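Local coordinates for acetamidase (Bacillus halodurans, PDB 2II1), which probably hydrolyses carbon-nitrogen bonds of linear amides and binds calcium ions, at residues Leu220-Asp223 against Thr224-Met227; Ala232-Leu235 against Asp236-Ala239; Thr248-Ala251 against Asn252-Leu256; Val273-Ile276 against Val277-Leu280. One frame throughout, in Å; residues are numbered along the deposited sequence.

All four contacts are local, each formed where one element of the fold ends or turns into the next. Interaction 1 closes the hairpin of strands 219-221 and 225-232, and interaction 4 turns strand 270-275 into strand 281-288 of the same sheet beside a calcium site. Interactions 2 and 3 sit at the two ends of helix 235-253, the first at the subunit interface, the second far from the chain's centre. Each mixes buried and more open residues. A threonine hydroxyl works in interactions 1 to 3, whereas a buried glutamine amide does so in interaction 4. Interactions 1 and 3 meet through Phe-226 and Phe-249, and interactions 2 and 4 through Leu-235 and Ile-276.

Interaction 1: Leu220-Asp223 against Thr224-Met227; sequences LKTD and THFM
Leu-220 and Met-227, a selenomethionine, lie obliquely across one another on one face of a beta hairpin, with CD1 of Leu-220 3.8 Å from CG of Met-227 and equally near its SE. The Met-227 chain is extended beyond CG, which carries its CE on to the methyl CG2 of Thr-222, 3.8 Å away. Beneath them the pair is antiparallel and hydrogen-bonded, Met-227 N giving to Leu-220 O at 2.6 Å. Lys-221 and Phe-226 form the next, non-hydrogen-bonded pair, their side chains on the other face; CB of Lys-221 stands at the edge of the Phe-226 ring, near its plane. Thr-222 points toward the returning strand. With chi1 at 63°, its OG1 is set between the backbone N and the carbonyl carbon and is turned into the bend, where two successive amides grip it: Thr-224 N at 3.1 Å and His-225 N at 3.0 Å from OG1. The turn is thus tied to a side chain as well as to the backbone bond from Thr-222 N to His-225 O, 2.8 Å long. Thr-224 OG1 and His-225 ND1 share a hydrogen bond of 3.0 Å that restrains the imidazole. In the mixed sheet, strand 219-221 is flanked by strand 166-170 and strand 225-232 by strand 281-288, while Leu-289 of helix 289-294 packs against Lys-221 and Phe-226.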
# COMPACT_ATOMS: atom_id res chain seq x y z
N LEU A 220 10.72 11.04 -1.91
CA LEU A 220 11.62 10.68 -0.86
C LEU A 220 12.53 9.51 -1.20
O LEU A 220 12.22 8.68 -2.03
CB LEU A 220 10.81 10.45 0.45
CG LEU A 220 9.89 9.26 0.63
CD1 LEU A 220 10.84 8.05 0.93
CD2 LEU A 220 8.91 9.50 1.79
N LYS A 221 13.65 9.47 -0.49
CA LYS A 221 14.62 8.37 -0.56
C LYS A 221 14.94 7.94 0.87
O LYS A 221 15.19 8.80 1.72
CB LYS A 221 15.85 8.82 -1.34
CG LYS A 221 17.15 8.09 -1.04
CD LYS A 221 18.25 8.53 -1.97
CE LYS A 221 18.87 9.87 -1.56
NZ LYS A 221 20.32 9.97 -1.96
N THR A 222 14.84 6.62 1.13
CA THR A 222 15.21 6.00 2.39
C THR A 222 16.61 5.41 2.19
O THR A 222 17.24 5.66 1.17
CB THR A 222 14.23 4.88 2.77
OG1 THR A 222 14.29 3.82 1.79
CG2 THR A 222 12.80 5.41 2.87
N ASP A 223 17.09 4.61 3.13
CA ASP A 223 18.34 3.87 2.94
C ASP A 223 18.26 2.83 1.79
O ASP A 223 19.28 2.40 1.32
CB ASP A 223 18.75 3.14 4.23
CG ASP A 223 19.49 4.04 5.23
OD1 ASP A 223 19.34 5.29 5.18
OD2 ASP A 223 20.22 3.49 6.07
N THR A 224 17.07 2.41 1.35
CA THR A 224 16.95 1.32 0.38
C THR A 224 16.08 1.59 -0.84
O THR A 224 16.20 0.90 -1.85
CB THR A 224 16.38 0.06 1.07
OG1 THR A 224 15.22 0.43 1.81
CG2 THR A 224 17.40 -0.54 2.01
N HIS A 225 15.20 2.58 -0.73
CA HIS A 225 14.20 2.87 -1.78
C HIS A 225 14.10 4.34 -2.09
O HIS A 225 14.45 5.19 -1.28
CB HIS A 225 12.83 2.37 -1.37
CG HIS A 225 12.71 0.89 -1.39
ND1 HIS A 225 13.18 0.12 -0.36
CD2 HIS A 225 12.23 0.03 -2.31
CE1 HIS A 225 12.98 -1.15 -0.63
NE2 HIS A 225 12.41 -1.24 -1.82
N PHE A 226 13.60 4.62 -3.28
CA PHE A 226 13.22 5.95 -3.70
C PHE A 226 11.71 5.89 -3.96
O PHE A 226 11.19 4.88 -4.43
CB PHE A 226 14.00 6.34 -4.97
CG PHE A 226 13.56 7.63 -5.55
CD1 PHE A 226 13.97 8.83 -5.00
CD2 PHE A 226 12.67 7.65 -6.61
CE1 PHE A 226 13.49 10.01 -5.49
CE2 PHE A 226 12.22 8.84 -7.12
CZ PHE A 226 12.62 10.01 -6.57
N MSE A 227 11.00 6.95 -3.59
CA MSE A 227 9.55 6.97 -3.78
C MSE A 227 9.04 8.27 -4.27
O MSE A 227 9.43 9.32 -3.76
CB MSE A 227 8.84 6.71 -2.46
CG MSE A 227 9.47 5.64 -1.66
SE MSE A 227 8.39 5.30 -0.09
CE MSE A 227 9.79 4.27 0.84

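Interaction 2: Ala232-Leu235 against Asp236-Ala239; sequences AETL and DAAA
Thr-234 is the N-cap of helix 235-253, and Ala-232, at the end of strand 225-232, packs against the turn that Thr-234 caps. The capping bond runs from Ala-237 N to Thr-234 OG1, 3.2 Å long and bent to 145° at the hydrogen. A chi1 of 66° swings the hydroxyl oxygen over toward that amide. Helical backbone bonds start at once: Ala-238 N gives to Thr-234 O and Ala-239 N to Leu-235 O, both at 3.0 Å and nearly straight. The bond from Ala-237 N to Thr-234 O is weak, so this amide leans mainly on the side chain.

Apolar contact is made by small groups. The methyl of Ala-232 points toward the helix and sits over its first turn, with its CB 3.7 Å from CB of Ala-237 and 4.0 Å from CB of Ala-238. The Leu-235 side chain packs on Val-273 and Ile-276 of its own chain and on Leu-235 of the second subunit.

Charge enters through Asp-236 at the dimer interface: its OD1 accepts from the backbone N of Leu-235 of the second subunit, and in return the backbone N of Asp-236 gives to OD1 of Asp-236 of the second subunit. The carboxylate of one chain thus meets amides at the helix start of the other. Within the chain, CB of Asp-236 rests 3.7 Å from OG1 of Thr-234.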
# COMPACT_ATOMS: atom_id res chain seq x y z
N ALA A 232 -4.43 13.38 -4.36
CA ALA A 232 -5.59 13.63 -5.18
C ALA A 232 -6.88 13.50 -4.38
O ALA A 232 -6.87 13.11 -3.22
CB ALA A 232 -5.58 12.67 -6.36
N GLU A 233 -7.99 13.83 -5.02
CA GLU A 233 -9.29 13.77 -4.39
C GLU A 233 -9.70 12.34 -4.07
O GLU A 233 -10.39 12.08 -3.09
CB GLU A 233 -10.34 14.38 -5.32
CG GLU A 233 -10.05 15.79 -5.85
CD GLU A 233 -10.20 16.85 -4.81
OE1 GLU A 233 -10.56 16.51 -3.65
OE2 GLU A 233 -9.98 18.03 -5.16
N THR A 234 -9.26 11.41 -4.91
CA THR A 234 -9.51 9.99 -4.72
C THR A 234 -8.17 9.24 -4.56
O THR A 234 -7.12 9.67 -5.06
CB THR A 234 -10.31 9.41 -5.91
OG1 THR A 234 -9.51 9.47 -7.10
CG2 THR A 234 -11.61 10.20 -6.12
N LEU A 235 -8.21 8.14 -3.83
CA LEU A 235 -7.05 7.29 -3.74
C LEU A 235 -6.75 6.64 -5.12
O LEU A 235 -5.60 6.37 -5.42
CB LEU A 235 -7.23 6.24 -2.66
CG LEU A 235 -6.05 5.32 -2.38
CD1 LEU A 235 -4.79 6.08 -1.87
CD2 LEU A 235 -6.53 4.26 -1.36
N ASP A 236 -7.78 6.42 -5.93
CA ASP A 236 -7.61 5.88 -7.30
C ASP A 236 -6.61 6.75 -8.07
O ASP A 236 -5.64 6.26 -8.69
CB ASP A 236 -8.98 5.91 -8.03
CG ASP A 236 -9.83 4.64 -7.83
OD1 ASP A 236 -9.29 3.59 -7.45
OD2 ASP A 236 -11.03 4.66 -8.15
N ALA A 237 -6.83 8.07 -7.99
CA ALA A 237 -6.14 9.07 -8.79
C ALA A 237 -4.78 9.39 -8.20
O ALA A 237 -3.82 9.58 -8.94
CB ALA A 237 -7.00 10.33 -8.92
N ALA A 238 -4.70 9.41 -6.87
CA ALA A 238 -3.39 9.55 -6.20
C ALA A 238 -2.46 8.41 -6.56
O ALA A 238 -1.30 8.66 -6.88
CB ALA A 238 -3.59 9.65 -4.72
N ALA A 239 -2.98 7.18 -6.55
CA ALA A 239 -2.27 5.99 -6.98
C ALA A 239 -1.76 6.10 -8.40
O ALA A 239 -0.57 5.88 -8.66
CB ALA A 239 -3.17 4.68 -6.80

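Interaction 3: Thr248-Ala251 against Asn252-Leu256; sequences TFLA and NRTAL
The last turn of helix 235-253 closes with Asn-252 N bonded to Thr-248 O at 2.8 Å and Arg-253 N to Phe-249 O at 2.9 Å, before Thr-254 leaves helical geometry. The next backbone bond, Thr-254 N to Leu-250 O, is weak, and the threonine hydroxyl adds a second bond to the same oxygen: OG1 donates to Leu-250 O at 2.5 Å, tilted 32° from the carbonyl plane. With chi1 at 81°, OG1 turns back toward the helix. The same oxygen accepts from Leu-256 N at 3.1 Å, an ST turn that bends the chain beyond the helix. An alanine here would remove the hydroxyl, probably leaving Leu-250 O with the weak amide bond and Leu-256 N without its acceptor in the turn.

Phe-249 and Arg-253 cross at about a right angle, CG of the arginine approaching the ring obliquely, 3.5 Å from CE1. A bend at chi2 (-78°) leads the Arg-253 chain away from the helix end, and NH2 forms a salt bridge with Glu-212 OE2. Leu-250 meets Leu-256 more loosely, CD1 to CD1 at 4.3 Å, and also packs on helices 258-268 and 289-294. Leu-256 also touches Tyr-120 of the second subunit.

Ala-251, Thr-254 and Leu-256 belong to a calcium site that is not occupied in this chain. Ala-251 O lies 3.0 Å from Thr-254 O and 3.4 Å from Leu-256 O, acceptors all; three carbonyl oxygens so gathered are consistent with a place for a cation.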
# COMPACT_ATOMS: atom_id res chain seq x y z
N THR A 248 7.41 8.25 -15.65
CA THR A 248 7.86 9.32 -16.54
C THR A 248 9.25 9.80 -16.12
O THR A 248 10.05 10.14 -16.97
CB THR A 248 6.86 10.52 -16.63
OG1 THR A 248 6.70 11.12 -15.34
CG2 THR A 248 5.50 10.08 -17.17
N PHE A 249 9.53 9.81 -14.83
CA PHE A 249 10.91 10.06 -14.33
C PHE A 249 11.97 9.08 -14.91
O PHE A 249 12.98 9.49 -15.50
CB PHE A 249 10.94 10.00 -12.78
CG PHE A 249 12.33 9.99 -12.21
CD1 PHE A 249 13.29 10.90 -12.63
CD2 PHE A 249 12.67 9.08 -11.24
CE1 PHE A 249 14.60 10.88 -12.09
CE2 PHE A 249 13.97 9.05 -10.69
CZ PHE A 249 14.92 9.96 -11.12
N LEU A 250 11.73 7.79 -14.71
CA LEU A 250 12.57 6.72 -15.24
C LEU A 250 12.73 6.79 -16.78
O LEU A 250 13.83 6.63 -17.31
CB LEU A 250 11.98 5.35 -14.84
CG LEU A 250 12.41 4.67 -13.54
CD1 LEU A 250 11.74 3.29 -13.39
CD2 LEU A 250 13.91 4.53 -13.48
N ALA A 251 11.63 7.05 -17.48
CA ALA A 251 11.65 7.14 -18.92
C ALA A 251 12.48 8.35 -19.34
O ALA A 251 13.42 8.21 -20.11
CB ALA A 251 10.26 7.23 -19.45
N ASN A 252 12.16 9.52 -18.78
CA ASN A 252 12.83 10.77 -19.12
C ASN A 252 14.31 10.81 -18.79
O ASN A 252 15.10 11.40 -19.53
CB ASN A 252 12.16 11.96 -18.42
CG ASN A 252 10.82 12.32 -19.02
OD1 ASN A 252 10.46 11.84 -20.09
ND2 ASN A 252 10.08 13.18 -18.33
N ARG A 253 14.69 10.20 -17.68
CA ARG A 253 16.02 10.34 -17.14
C ARG A 253 16.91 9.13 -17.41
O ARG A 253 18.08 9.18 -17.11
CB ARG A 253 15.93 10.61 -15.63
CG ARG A 253 15.42 12.00 -15.28
CD ARG A 253 16.54 13.03 -15.46
NE ARG A 253 16.19 14.37 -14.99
CZ ARG A 253 15.57 15.30 -15.70
NH1 ARG A 253 15.19 15.08 -16.96
NH2 ARG A 253 15.33 16.48 -15.16
N THR A 254 16.36 8.05 -17.97
CA THR A 254 17.18 6.86 -18.25
C THR A 254 16.97 6.38 -19.67
O THR A 254 16.08 6.87 -20.38
CB THR A 254 16.87 5.67 -17.26
OG1 THR A 254 15.70 4.98 -17.68
CG2 THR A 254 16.69 6.15 -15.81
N ALA A 255 17.78 5.40 -20.06
CA ALA A 255 17.68 4.76 -21.37
C ALA A 255 16.39 3.97 -21.55
O ALA A 255 16.06 3.62 -22.68
CB ALA A 255 18.86 3.85 -21.61
N LEU A 256 15.67 3.68 -20.46
CA LEU A 256 14.37 2.98 -20.57
C LEU A 256 13.38 3.81 -21.41
O LEU A 256 13.40 5.04 -21.33
CB LEU A 256 13.73 2.71 -19.19
CG LEU A 256 14.47 1.83 -18.18
CD1 LEU A 256 13.66 1.66 -16.90
CD2 LEU A 256 14.81 0.48 -18.75

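Interaction 4: Val273-Ile276 against Val277-Leu280; sequences VSQI and VNPL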
# COMPACT_ATOMS: atom_id res chain seq x y z
N VAL A 273 0.05 3.15 0.03
CA VAL A 273 -0.91 4.11 0.52
C VAL A 273 -0.30 4.84 1.70
O VAL A 273 0.23 4.21 2.61
CB VAL A 273 -2.19 3.37 0.98
CG1 VAL A 273 -3.04 4.23 1.89
CG2 VAL A 273 -3.01 2.84 -0.22
N SER A 274 -0.38 6.17 1.69
CA SER A 274 0.11 6.97 2.80
C SER A 274 -0.98 7.18 3.83
O SER A 274 -0.82 6.80 4.98
CB SER A 274 0.67 8.33 2.34
OG SER A 274 1.93 8.17 1.71
N GLN A 275 -2.08 7.80 3.40
CA GLN A 275 -3.21 8.10 4.27
C GLN A 275 -4.44 8.16 3.39
O GLN A 275 -4.31 8.56 2.23
CB GLN A 275 -3.02 9.46 4.99
CG GLN A 275 -2.77 10.70 4.10
CD GLN A 275 -4.06 11.30 3.49
OE1 GLN A 275 -5.18 11.01 3.95
NE2 GLN A 275 -3.90 12.12 2.45
N ILE A 276 -5.61 7.81 3.93
CA ILE A 276 -6.89 7.94 3.19
C ILE A 276 -7.93 8.82 3.87
O ILE A 276 -9.15 8.76 3.54
CB ILE A 276 -7.50 6.55 2.86
CG1 ILE A 276 -7.88 5.77 4.12
CG2 ILE A 276 -6.52 5.73 2.05
CD1 ILE A 276 -8.73 4.54 3.86
N VAL A 277 -7.48 9.67 4.80
CA VAL A 277 -8.40 10.36 5.72
C VAL A 277 -8.42 11.89 5.59
O VAL A 277 -9.27 12.53 6.18
CB VAL A 277 -8.09 9.98 7.19
CG1 VAL A 277 -8.34 8.50 7.41
CG2 VAL A 277 -6.69 10.36 7.55
N ASN A 278 -7.46 12.46 4.85
CA ASN A 278 -7.33 13.92 4.71
C ASN A 278 -8.14 14.38 3.50
O ASN A 278 -8.59 13.53 2.71
CB ASN A 278 -5.85 14.30 4.63
CG ASN A 278 -5.09 13.94 5.90
OD1 ASN A 278 -5.66 13.93 7.01
ND2 ASN A 278 -3.80 13.63 5.75
N PRO A 279 -8.40 15.71 3.37
CA PRO A 279 -9.20 16.20 2.24
C PRO A 279 -8.67 15.81 0.87
O PRO A 279 -9.44 15.70 -0.08
CB PRO A 279 -9.20 17.71 2.44
CG PRO A 279 -9.02 17.88 3.89
CD PRO A 279 -8.05 16.82 4.28
N LEU A 280 -7.36 15.57 0.77
CA LEU A 280 -6.85 14.84 -0.36
C LEU A 280 -6.20 13.57 0.21
O LEU A 280 -5.71 13.56 1.34
CB LEU A 280 -5.94 15.70 -1.27
CG LEU A 280 -6.55 16.92 -2.00
CD1 LEU A 280 -5.65 17.43 -3.11
CD2 LEU A 280 -7.87 16.56 -2.57
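Gln-275 spans the turn with both ends of its amide. Its OE1 accepts from two successive backbone amides, Val-277 N and Asn-278 N, each 2.8 Å from OE1; the first comes nearly along the C=O axis, the second is tilted 33° from the carbonyl plane. At the other end NE2 gives an almost straight bond of 2.6 Å to Leu-280 O, which lies in the amide plane, and NE2 also bonds Thr-282 OG1. A chain bent at chi2, 81°, curls the amide back into the loop, and these partners on both ends fix its rotation. Ser-274 and Gln-275 both face Thr-282 in a classic beta bulge, where strand 270-275 gives way to the loop leading to strand 281-288. A leucine in place of Gln-275 would probably leave the amides of Val-277 and Asn-278 and the carbonyl of Leu-280 without these mates. The Asn-278 amide lies obliquely over that of Gln-275, planes 33° apart, its ND2 3.3 Å from CD of Gln-275. That ND2 bonds OD2 of Asp-157, a calcium ligand, making Asn-278 a second-shell residue. Farther out, CG1 of Ile-276 meets CG1 of Val-277 at 4.3 Å, and Ile-276 packs on Leu-271 of the second subunit.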